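Local coordinates for protein beta-hexosaminidase (Neisseria gonorrhoeae, PDB 6JTJ) that probably removes terminal N-acetylglucosamine from peptidoglycan fragments, a family 3 glycosyl hydrolase step in cell-wall recycling, at residues 39-45 against 95-101; 105-109 against 118-124; 171-177 against 215-221. One frame throughout, in Å; residues are numbered along the deposited sequence.

Contact 1: residues 39-45 against 95-101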
loop_
_atom_site.group_PDB
_atom_site.type_symbol
_atom_site.label_atom_id
_atom_site.label_comp_id
_atom_site.label_asym_id
_atom_site.label_seq_id
_atom_site.Cartn_x
_atom_site.Cartn_y
_atom_site.Cartn_z
ATOM N N VAL C 39 -5.638 -17.672 38.202
ATOM C CA VAL C 39 -5.176 -16.729 37.132
ATOM C C VAL C 39 -3.659 -16.511 37.227
ATOM O O VAL C 39 -3.195 -15.696 38.032
ATOM C CB VAL C 39 -5.895 -15.358 37.216
ATOM C CG1 VAL C 39 -5.434 -14.431 36.094
ATOM C CG2 VAL C 39 -7.409 -15.524 37.174
ATOM N N PRO C 40 -2.880 -17.223 36.396
ATOM C CA PRO C 40 -1.416 -17.169 36.541
ATOM C C PRO C 40 -0.813 -15.757 36.413
ATOM O O PRO C 40 -1.263 -14.956 35.587
ATOM C CB PRO C 40 -0.905 -18.077 35.413
ATOM C CG PRO C 40 -2.035 -18.193 34.448
ATOM C CD PRO C 40 -3.300 -18.023 35.234
ATOM N N HIS C 41 0.191 -15.470 37.240
ATOM C CA HIS C 41 0.920 -14.223 37.135
ATOM C C HIS C 41 2.214 -14.450 36.356
ATOM O O HIS C 41 3.141 -15.073 36.859
ATOM C CB HIS C 41 1.229 -13.630 38.500
ATOM C CG HIS C 41 1.823 -12.258 38.419
ATOM N ND1 HIS C 41 3.168 -12.043 38.187
ATOM C CD2 HIS C 41 1.252 -11.033 38.489
ATOM C CE1 HIS C 41 3.400 -10.743 38.141
ATOM N NE2 HIS C 41 2.255 -10.109 38.322
ATOM N N ILE C 42 2.253 -13.944 35.124
ATOM C CA ILE C 42 3.379 -14.133 34.207
ATOM C C ILE C 42 3.743 -12.772 33.604
ATOM O O ILE C 42 2.867 -12.065 33.116
ATOM C CB ILE C 42 2.988 -15.065 33.042
ATOM C CG1 ILE C 42 2.186 -16.272 33.552
ATOM C CG2 ILE C 42 4.225 -15.512 32.274
ATOM C CD1 ILE C 42 1.607 -17.148 32.454
ATOM N N PRO C 43 5.023 -12.392 33.648
ATOM C CA PRO C 43 5.355 -11.141 32.979
ATOM C C PRO C 43 4.957 -11.160 31.487
ATOM O O PRO C 43 4.921 -12.235 30.847
ATOM C CB PRO C 43 6.877 -11.046 33.134
ATOM C CG PRO C 43 7.217 -11.939 34.280
ATOM C CD PRO C 43 6.191 -13.020 34.281
ATOM N N ARG C 44 4.632 -9.986 30.953
ATOM C CA ARG C 44 4.297 -9.880 29.534
ATOM C C ARG C 44 5.547 -10.156 28.727
ATOM O O ARG C 44 6.577 -9.523 28.942
ATOM C CB ARG C 44 3.770 -8.497 29.215
ATOM C CG ARG C 44 2.449 -8.158 29.855
ATOM C CD ARG C 44 2.100 -6.711 29.578
ATOM N NE ARG C 44 0.754 -6.373 30.022
ATOM C CZ ARG C 44 0.436 -5.375 30.834
ATOM N NH1 ARG C 44 1.359 -4.535 31.319
ATOM N NH2 ARG C 44 -0.837 -5.204 31.154
ATOM N N GLY C 45 5.464 -11.133 27.830
ATOM C CA GLY C 45 6.592 -11.479 26.970
ATOM C C GLY C 45 6.785 -10.485 25.848
ATOM O O GLY C 45 5.969 -9.590 25.668
ATOM N N LEU C 95 -6.903 -14.486 30.884
ATOM C CA LEU C 95 -5.943 -15.580 30.854
ATOM C C LEU C 95 -4.792 -15.429 31.831
ATOM O O LEU C 95 -4.276 -16.430 32.326
ATOM C CB LEU C 95 -5.365 -15.763 29.449
ATOM C CG LEU C 95 -6.335 -16.253 28.377
ATOM C CD1 LEU C 95 -5.625 -16.212 27.031
ATOM C CD2 LEU C 95 -6.859 -17.656 28.670
ATOM N N ARG C 96 -4.372 -14.197 32.092
ATOM C CA ARG C 96 -3.150 -13.973 32.853
ATOM C C ARG C 96 -3.041 -12.544 33.306
ATOM O O ARG C 96 -3.822 -11.698 32.898
ATOM C CB ARG C 96 -1.915 -14.348 32.023
ATOM C CG ARG C 96 -1.858 -13.664 30.656
ATOM C CD ARG C 96 -0.850 -14.296 29.701
ATOM N NE ARG C 96 0.507 -13.810 29.919
ATOM C CZ ARG C 96 1.561 -14.192 29.205
ATOM N NH1 ARG C 96 1.422 -15.079 28.212
ATOM N NH2 ARG C 96 2.769 -13.700 29.491
ATOM N N THR C 97 -2.079 -12.311 34.189
ATOM C CA THR C 97 -1.782 -10.998 34.746
ATOM C C THR C 97 -0.268 -10.814 34.781
ATOM O O THR C 97 0.446 -11.773 35.032
ATOM C CB THR C 97 -2.292 -10.898 36.197
ATOM O OG1 THR C 97 -3.657 -11.301 36.225
ATOM C CG2 THR C 97 -2.178 -9.468 36.739
ATOM N N PRO C 98 0.234 -9.602 34.483
ATOM C CA PRO C 98 -0.479 -8.454 33.919
ATOM C C PRO C 98 -1.213 -8.840 32.629
ATOM O O PRO C 98 -0.739 -9.695 31.869
ATOM C CB PRO C 98 0.637 -7.456 33.632
ATOM C CG PRO C 98 1.714 -7.809 34.595
ATOM C CD PRO C 98 1.660 -9.304 34.700
ATOM N N GLU C 99 -2.372 -8.236 32.418
ATOM C CA GLU C 99 -3.234 -8.624 31.327
ATOM C C GLU C 99 -2.546 -8.326 30.002
ATOM O O GLU C 99 -1.849 -7.318 29.856
ATOM C CB GLU C 99 -4.572 -7.908 31.430
ATOM C CG GLU C 99 -5.320 -8.246 32.722
ATOM C CD GLU C 99 -6.641 -7.516 32.870
ATOM O OE1 GLU C 99 -6.762 -6.397 32.349
ATOM O OE2 GLU C 99 -7.561 -8.044 33.534
ATOM N N LEU C 100 -2.693 -9.254 29.062
ATOM C CA LEU C 100 -2.146 -9.078 27.726
ATOM C C LEU C 100 -2.639 -7.748 27.150
ATOM O O LEU C 100 -3.819 -7.447 27.226
ATOM C CB LEU C 100 -2.566 -10.236 26.812
ATOM C CG LEU C 100 -1.964 -11.618 27.112
ATOM C CD1 LEU C 100 -2.584 -12.663 26.197
ATOM C CD2 LEU C 100 -0.450 -11.635 26.978
ATOM N N ILE C 101 -1.713 -6.963 26.602
ATOM C CA ILE C 101 -2.036 -5.697 25.950
ATOM C C ILE C 101 -2.682 -5.984 24.592
ATOM O O ILE C 101 -2.220 -6.830 23.845
ATOM C CB ILE C 101 -0.765 -4.835 25.761
ATOM C CG1 ILE C 101 -0.258 -4.336 27.115
ATOM C CG2 ILE C 101 -1.021 -3.661 24.829
ATOM C CD1 ILE C 101 -1.149 -3.342 27.822
HETATM O O HOH W 1 1.322 -11.528 31.198
#
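Leu95 meets Pro40 through its backbone: CG and CD of the proline ring lie against Leu95 O, CD at 3.5 Å. Arg96 follows and crosses Ile42 at about a right angle. Its CG sits between backbone N and carbonyl carbon (chi1 53°), and the chain bends further out, which brings the guanidinium up to the isoleucine. Ile42 CD1 lies over one face of this group. Arg96 NH2 gives a weak bond to Pro43 O, 2.9 Å. Its NH1 is bound elsewhere, to Leu64 O and Asp66 O, and its NE donates to a water that also links Ile42 O and Pro98 O. Thr97 forms a single beta bridge with His41. Thr97 N donates to Pro40 O at 3.1 Å, and Thr97 O accepts from Ile42 N at 2.8 Å. Pro98, after a cis peptide bond, works in two directions. Its CD makes a CH-pi contact over the His41 ring. Its CB sits over the centre of the Arg44 guanidinium, 3.5 Å from CZ. Glu99 offers its carbonyl oxygen in the plane of that guanidinium, and Arg44 grips it side-on, NE at 2.8 Å and NH2 at 2.7 Å from Glu99 O. Ile101 CG1 closes the opposite face of the group. Arg44 NH1 reaches Gln351 of helix 346-352. The contact thus joins the first ordered residues, ahead of strand 47-49, to the loop between helix 82-94 and strand 101-108. Across the two segments both arginines bond to carbonyl oxygens; Arg44 has, besides, a long, weak ion pair with Glu354. Their N-H groups probably help fix the loop backbone.

Contact 2: residues 105-109 against 118-124. With NAG (2-acetamido-2-deoxy-beta-D-glucopyranose), chain I.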
loop_
_atom_site.group_PDB
_atom_site.type_symbol
_atom_site.label_atom_id
_atom_site.label_comp_id
_atom_site.label_asym_id
_atom_site.label_seq_id
_atom_site.Cartn_x
_atom_site.Cartn_y
_atom_site.Cartn_z
ATOM N N ASP C 105 -5.262 -1.345 14.579
ATOM C CA ASP C 105 -5.011 -0.249 13.653
ATOM C C ASP C 105 -6.297 0.543 13.390
ATOM O O ASP C 105 -7.038 0.233 12.450
ATOM C CB ASP C 105 -4.456 -0.786 12.317
ATOM C CG ASP C 105 -3.096 -1.456 12.460
ATOM O OD1 ASP C 105 -2.158 -0.767 12.903
ATOM O OD2 ASP C 105 -2.950 -2.644 12.091
ATOM N N HIS C 106 -6.569 1.540 14.236
ATOM C CA HIS C 106 -7.579 2.555 13.936
ATOM C C HIS C 106 -6.882 3.872 13.713
ATOM O O HIS C 106 -6.544 4.575 14.663
ATOM C CB HIS C 106 -8.621 2.696 15.051
ATOM C CG HIS C 106 -9.796 1.782 14.894
ATOM N ND1 HIS C 106 -11.048 2.090 15.373
ATOM C CD2 HIS C 106 -9.906 0.569 14.313
ATOM C CE1 HIS C 106 -11.885 1.113 15.078
ATOM N NE2 HIS C 106 -11.216 0.173 14.443
ATOM N N GLU C 107 -6.651 4.184 12.445
ATOM C CA GLU C 107 -6.096 5.467 12.049
ATOM C C GLU C 107 -7.215 6.394 11.622
ATOM O O GLU C 107 -7.233 7.563 11.996
ATOM C CB GLU C 107 -5.145 5.302 10.870
ATOM C CG GLU C 107 -3.865 4.560 11.192
ATOM C CD GLU C 107 -3.021 4.272 9.960
ATOM O OE1 GLU C 107 -3.157 4.987 8.944
ATOM O OE2 GLU C 107 -2.218 3.331 10.017
ATOM N N GLY C 108 -8.101 5.871 10.783
ATOM C CA GLY C 108 -9.086 6.673 10.103
ATOM C C GLY C 108 -9.098 6.413 8.601
ATOM O O GLY C 108 -8.133 5.924 8.024
ATOM N N GLY C 109 -10.209 6.763 7.965
ATOM C CA GLY C 109 -10.328 6.628 6.520
ATOM C C GLY C 109 -10.221 5.169 6.167
ATOM O O GLY C 109 -10.967 4.345 6.691
ATOM N N PHE C 118 -19.312 1.591 15.269
ATOM C CA PHE C 118 -18.307 2.615 15.569
ATOM C C PHE C 118 -18.609 3.844 14.748
ATOM O O PHE C 118 -19.174 3.746 13.661
ATOM C CB PHE C 118 -16.886 2.090 15.223
ATOM C CG PHE C 118 -16.314 1.163 16.254
ATOM C CD1 PHE C 118 -16.673 -0.170 16.288
ATOM C CD2 PHE C 118 -15.398 1.631 17.192
ATOM C CE1 PHE C 118 -16.162 -1.017 17.253
ATOM C CE2 PHE C 118 -14.866 0.786 18.156
ATOM C CZ PHE C 118 -15.252 -0.538 18.193
ATOM N N THR C 119 -18.204 5.006 15.231
ATOM C CA THR C 119 -18.187 6.194 14.405
ATOM C C THR C 119 -17.166 5.976 13.291
ATOM O O THR C 119 -16.065 5.501 13.556
ATOM C CB THR C 119 -17.735 7.414 15.193
ATOM O OG1 THR C 119 -18.593 7.560 16.307
ATOM C CG2 THR C 119 -17.784 8.680 14.361
ATOM N N ARG C 120 -17.545 6.308 12.051
ATOM C CA ARG C 120 -16.618 6.236 10.928
ATOM C C ARG C 120 -15.628 7.380 11.034
ATOM O O ARG C 120 -16.012 8.528 11.153
ATOM C CB ARG C 120 -17.372 6.293 9.598
ATOM C CG ARG C 120 -16.526 5.897 8.397
ATOM C CD ARG C 120 -16.301 4.395 8.348
ATOM N NE ARG C 120 -15.579 4.003 7.139
ATOM C CZ ARG C 120 -14.258 4.036 6.973
ATOM N NH1 ARG C 120 -13.454 4.436 7.954
ATOM N NH2 ARG C 120 -13.735 3.662 5.805
ATOM N N LEU C 121 -14.344 7.061 11.007
ATOM C CA LEU C 121 -13.296 8.053 11.216
ATOM C C LEU C 121 -12.795 8.611 9.889
ATOM O O LEU C 121 -12.676 7.869 8.914
ATOM C CB LEU C 121 -12.126 7.425 11.970
ATOM C CG LEU C 121 -12.452 6.854 13.347
ATOM C CD1 LEU C 121 -11.352 5.908 13.789
ATOM C CD2 LEU C 121 -12.655 7.955 14.369
ATOM N N PRO C 122 -12.480 9.904 9.857
ATOM C CA PRO C 122 -11.971 10.482 8.645
ATOM C C PRO C 122 -10.523 10.119 8.463
ATOM O O PRO C 122 -9.845 9.814 9.450
ATOM C CB PRO C 122 -12.066 11.984 8.916
ATOM C CG PRO C 122 -11.872 12.089 10.399
ATOM C CD PRO C 122 -12.637 10.915 10.924
ATOM N N ALA C 123 -10.049 10.162 7.221
ATOM C CA ALA C 123 -8.629 10.032 6.955
ATOM C C ALA C 123 -7.890 11.231 7.585
ATOM O O ALA C 123 -8.428 12.329 7.651
ATOM C CB ALA C 123 -8.383 9.990 5.465
ATOM N N MET C 124 -6.667 11.016 8.044
ATOM C CA MET C 124 -5.915 12.094 8.685
ATOM C C MET C 124 -5.648 13.300 7.794
ATOM O O MET C 124 -5.516 14.416 8.291
ATOM C CB MET C 124 -4.601 11.579 9.266
ATOM C CG MET C 124 -4.759 10.590 10.404
ATOM S SD MET C 124 -5.648 11.276 11.821
ATOM C CE MET C 124 -7.326 10.764 11.493
HETATM C C1 NAG I . 2.216 -2.399 8.670
HETATM C C2 NAG I . 1.576 -1.031 8.394
HETATM C C3 NAG I . 1.375 -0.274 9.685
HETATM C C4 NAG I . 0.647 -1.136 10.715
HETATM C C5 NAG I . 1.412 -2.413 11.001
HETATM C C6 NAG I . 0.594 -3.358 11.886
HETATM C C7 NAG I . 1.985 0.531 6.482
HETATM C C8 NAG I . 0.548 0.446 6.182
HETATM N N2 NAG I . 2.380 -0.205 7.528
HETATM O O1 NAG I . 1.959 -3.291 7.602
HETATM O O3 NAG I . 0.667 0.912 9.406
HETATM O O4 NAG I . 0.418 -0.433 11.910
HETATM O O5 NAG I . 1.655 -3.082 9.781
HETATM O O6 NAG I . -0.606 -3.801 11.271
HETATM O O7 NAG I . 2.741 1.210 5.766
HETATM O O HOH W 2 -6.010 7.831 8.010
#
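Gly108 and Gly109 press directly on the backbone of 121-123. With no side chain between them, Gly108 CA comes to 3.3 Å from Pro122 O in a CA-H...O contact, and Leu121 CB packs on the same CA. Gly109 N donates to Leu121 O at 2.9 Å, from well above the carbonyl plane (53° out of it). Met124 bends back so that its CE lies 3.2 Å from Glu107 O. Glu107 and Gly108 form a classic beta bulge opposite Val111, where strand 101-108 of the barrel turns back as strand 111-112. The bulge sits beside the sugar site. Asp105 takes the bound N-acetylglucosamine with both oxygens, OD1 to O4 at 2.8 Å and OD2 to O6 at 2.7 Å. His211 and Lys210 are also hydrogen-bonded to this sugar. Glu107 forms salt bridges with Lys210 and Arg180. The other end is looser. The edge of His106 points at the face of Phe118 with the planes at 74°, and CE1 stops 4.1 Å from Phe118 CD2; His106 NE2 is bonded to Phe114 N. At the outer, partly exposed side, next to the second subunit, Arg120 reaches round through a bend at chi2 (74°) and holds Gly109 O end-on, NH1 at 2.8 Å and NH2 further off. Its NH1 also bonds Gln112 OE1, and the side chain packs on Gly172 of the second subunit.

Contact 3: residues 171-177 against 215-221. With NAG (2-acetamido-2-deoxy-beta-D-glucopyranose), chain G.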
loop_
_atom_site.group_PDB
_atom_site.type_symbol
_atom_site.label_atom_id
_atom_site.label_comp_id
_atom_site.label_asym_id
_atom_site.label_seq_id
_atom_site.Cartn_x
_atom_site.Cartn_y
_atom_site.Cartn_z
ATOM N N TRP C 171 4.889 13.827 0.939
ATOM C CA TRP C 171 5.743 14.325 -0.109
ATOM C C TRP C 171 5.119 14.138 -1.497
ATOM O O TRP C 171 5.670 14.612 -2.459
ATOM C CB TRP C 171 7.097 13.612 -0.091
ATOM C CG TRP C 171 7.982 13.975 1.051
ATOM C CD1 TRP C 171 8.224 13.236 2.171
ATOM C CD2 TRP C 171 8.795 15.161 1.167
ATOM N NE1 TRP C 171 9.123 13.885 2.988
ATOM C CE2 TRP C 171 9.488 15.070 2.400
ATOM C CE3 TRP C 171 9.003 16.280 0.354
ATOM C CZ2 TRP C 171 10.377 16.069 2.839
ATOM C CZ3 TRP C 171 9.901 17.272 0.782
ATOM C CH2 TRP C 171 10.557 17.169 2.029
ATOM N N GLY C 172 3.942 13.510 -1.590
ATOM C CA GLY C 172 3.303 13.265 -2.885
ATOM C C GLY C 172 3.958 12.116 -3.653
ATOM O O GLY C 172 3.761 11.981 -4.861
ATOM N N ASN C 173 4.670 11.245 -2.939
ATOM C CA ASN C 173 5.338 10.094 -3.542
ATOM C C ASN C 173 4.774 8.708 -3.207
ATOM O O ASN C 173 4.934 7.785 -4.000
ATOM C CB ASN C 173 6.802 10.084 -3.114
ATOM C CG ASN C 173 7.602 11.239 -3.699
ATOM O OD1 ASN C 173 7.218 11.845 -4.717
ATOM N ND2 ASN C 173 8.692 11.593 -3.021
ATOM N N CYS C 174 4.169 8.548 -2.028
ATOM C CA CYS C 174 3.897 7.224 -1.454
ATOM C C CYS C 174 2.404 6.925 -1.362
ATOM O O CYS C 174 1.710 7.423 -0.460
ATOM C CB CYS C 174 4.497 7.118 -0.054
ATOM S SG CYS C 174 4.574 5.399 0.487
ATOM N N ALA C 175 1.917 6.117 -2.285
ATOM C CA ALA C 175 0.478 5.840 -2.384
ATOM C C ALA C 175 -0.037 5.064 -1.188
ATOM O O ALA C 175 -1.129 5.303 -0.719
ATOM C CB ALA C 175 0.179 5.045 -3.654
ATOM N N VAL C 176 0.748 4.125 -0.689
ATOM C CA VAL C 176 0.304 3.323 0.423
ATOM C C VAL C 176 0.058 4.172 1.682
ATOM O O VAL C 176 -0.730 3.778 2.549
ATOM C CB VAL C 176 1.229 2.106 0.680
ATOM C CG1 VAL C 176 2.596 2.487 1.246
ATOM C CG2 VAL C 176 0.541 1.129 1.611
ATOM N N ILE C 177 0.800 5.273 1.828
ATOM C CA ILE C 177 0.547 6.210 2.911
ATOM C C ILE C 177 -0.610 7.071 2.446
ATOM O O ILE C 177 -1.660 7.052 3.059
ATOM C CB ILE C 177 1.777 7.069 3.278
ATOM C CG1 ILE C 177 2.963 6.197 3.724
ATOM C CG2 ILE C 177 1.432 8.081 4.367
ATOM C CD1 ILE C 177 2.683 5.249 4.861
ATOM N N HIS C 215 8.175 7.430 6.231
ATOM C CA HIS C 215 7.822 6.615 5.069
ATOM C C HIS C 215 7.324 7.474 3.893
ATOM O O HIS C 215 6.988 6.949 2.821
ATOM C CB HIS C 215 6.707 5.650 5.494
ATOM C CG HIS C 215 6.614 4.393 4.685
ATOM N ND1 HIS C 215 6.495 4.392 3.309
ATOM C CD2 HIS C 215 6.559 3.091 5.065
ATOM C CE1 HIS C 215 6.404 3.146 2.872
ATOM N NE2 HIS C 215 6.444 2.335 3.917
ATOM N N GLY C 216 7.228 8.774 4.095
ATOM C CA GLY C 216 6.557 9.624 3.132
ATOM C C GLY C 216 7.234 9.860 1.789
ATOM O O GLY C 216 6.575 10.259 0.837
ATOM N N PHE C 217 8.546 9.705 1.734
ATOM C CA PHE C 217 9.311 10.141 0.568
ATOM C C PHE C 217 9.477 9.035 -0.479
ATOM O O PHE C 217 9.555 9.322 -1.663
ATOM C CB PHE C 217 10.684 10.688 0.971
ATOM C CG PHE C 217 11.433 11.345 -0.167
ATOM C CD1 PHE C 217 11.179 12.666 -0.512
ATOM C CD2 PHE C 217 12.372 10.640 -0.905
ATOM C CE1 PHE C 217 11.879 13.295 -1.551
ATOM C CE2 PHE C 217 13.070 11.249 -1.940
ATOM C CZ PHE C 217 12.820 12.586 -2.265
ATOM N N VAL C 218 9.526 7.781 -0.042
ATOM C CA VAL C 218 9.638 6.669 -0.977
ATOM C C VAL C 218 8.341 6.471 -1.750
ATOM O O VAL C 218 7.308 7.034 -1.408
ATOM C CB VAL C 218 9.942 5.340 -0.295
ATOM C CG1 VAL C 218 11.257 5.422 0.428
ATOM C CG2 VAL C 218 8.810 4.932 0.659
ATOM N N GLU C 219 8.450 5.790 -2.880
ATOM C CA GLU C 219 7.276 5.404 -3.639
ATOM C C GLU C 219 6.883 4.068 -3.079
ATOM O O GLU C 219 7.739 3.294 -2.669
ATOM C CB GLU C 219 7.557 5.350 -5.126
ATOM C CG GLU C 219 7.649 6.724 -5.787
ATOM C CD GLU C 219 8.038 6.602 -7.264
ATOM O OE1 GLU C 219 9.222 6.350 -7.541
ATOM O OE2 GLU C 219 7.172 6.761 -8.147
ATOM N N GLY C 220 5.593 3.815 -3.027
ATOM C CA GLY C 220 5.102 2.583 -2.443
ATOM C C GLY C 220 3.704 2.322 -2.963
ATOM O O GLY C 220 2.729 2.908 -2.492
ATOM N N ASP C 221 3.601 1.428 -3.935
ATOM C CA ASP C 221 2.336 1.170 -4.598
ATOM C C ASP C 221 2.272 -0.235 -5.127
ATOM O O ASP C 221 1.486 -0.575 -5.953
ATOM C CB ASP C 221 2.092 2.213 -5.708
ATOM C CG ASP C 221 3.287 2.395 -6.632
ATOM O OD1 ASP C 221 3.550 1.490 -7.417
ATOM O OD2 ASP C 221 3.944 3.410 -6.565
HETATM C C1 NAG G . 2.419 -4.198 -8.601
HETATM C C2 NAG G . 1.240 -3.266 -8.538
HETATM C C3 NAG G . 0.744 -2.871 -9.957
HETATM C C4 NAG G . 1.937 -2.440 -10.800
HETATM C C5 NAG G . 3.029 -3.509 -10.751
HETATM C C6 NAG G . 4.241 -3.181 -11.622
HETATM C C7 NAG G . -0.464 -3.095 -6.732
HETATM C C8 NAG G . -0.144 -1.659 -6.637
HETATM N N2 NAG G . 0.279 -3.810 -7.576
HETATM O O1 NAG G . 2.953 -4.245 -7.294
HETATM O O3 NAG G . -0.129 -1.762 -9.912
HETATM O O4 NAG G . 1.607 -2.080 -12.135
HETATM O O5 NAG G . 3.409 -3.639 -9.406
HETATM O O6 NAG G . 4.908 -2.032 -11.181
HETATM O O7 NAG G . -1.380 -3.565 -6.047
HETATM O O HOH W 3 3.542 5.365 -4.668
HETATM O O HOH W 4 4.155 10.625 -0.001
#
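Asn173 bonds to the backbone at Phe217, joining two loops that follow barrel strands 161-162 and 208-212 of this TIM-barrel-type hydrolase. The second loop carries Asp221, predicted to matter for catalysis. Asn173 CB touches two carbonyls, Phe217 O at 3.2 Å and Val218 O at 3.5 Å. CG stays beside Phe217 O. At the tip, ND2 donates to Phe217 O at 2.8 Å and also lies over one face of the Phe217 ring. OD1 accepts a weak hydrogen bond from Arg76 of the second subunit. The Phe217 ring in turn sets its edge on the face of the Trp171 five-membered ring, planes at 84°. Phe217 CG lies anti to its own N (chi1 -171°), which puts CD1 over the indole, toward its rim. Cys174 SG lies 3.6 Å from His215 ND1, a buried nitrogen with no polar partner in the model. Ile177 CD1 covers a face of the same imidazole. Glu219 and Asp221 both form salt bridges with Arg113 of the second subunit, so the loop pair reaches into the dimer interface. One water accepts from Ala175 N and Gly220 N, and Val176 N donates to Gly220 O at 2.9 Å.

In the fold
The contacts come in series along the chain: contact 1 closes before contact 2 opens, and contact 3 follows. All lie in the family 3 catalytic barrel domain. Contacts 1 and 2 share strand 101-108, the first at its start and the second at its far end, with centres 30 Å apart. Contact 3 sits on the opposite side of the chain's centre from contact 1, about 39 Å away between centres. Contacts 2 and 3 are about 20 Å apart by centres and do not touch. Both reach the second subunit and lie close to bound N-acetylglucosamine. Contact 1 ties loops away from the known sites. Contacts 2 and 3 lie near the sugar-binding end of the barrel and probably help shape it.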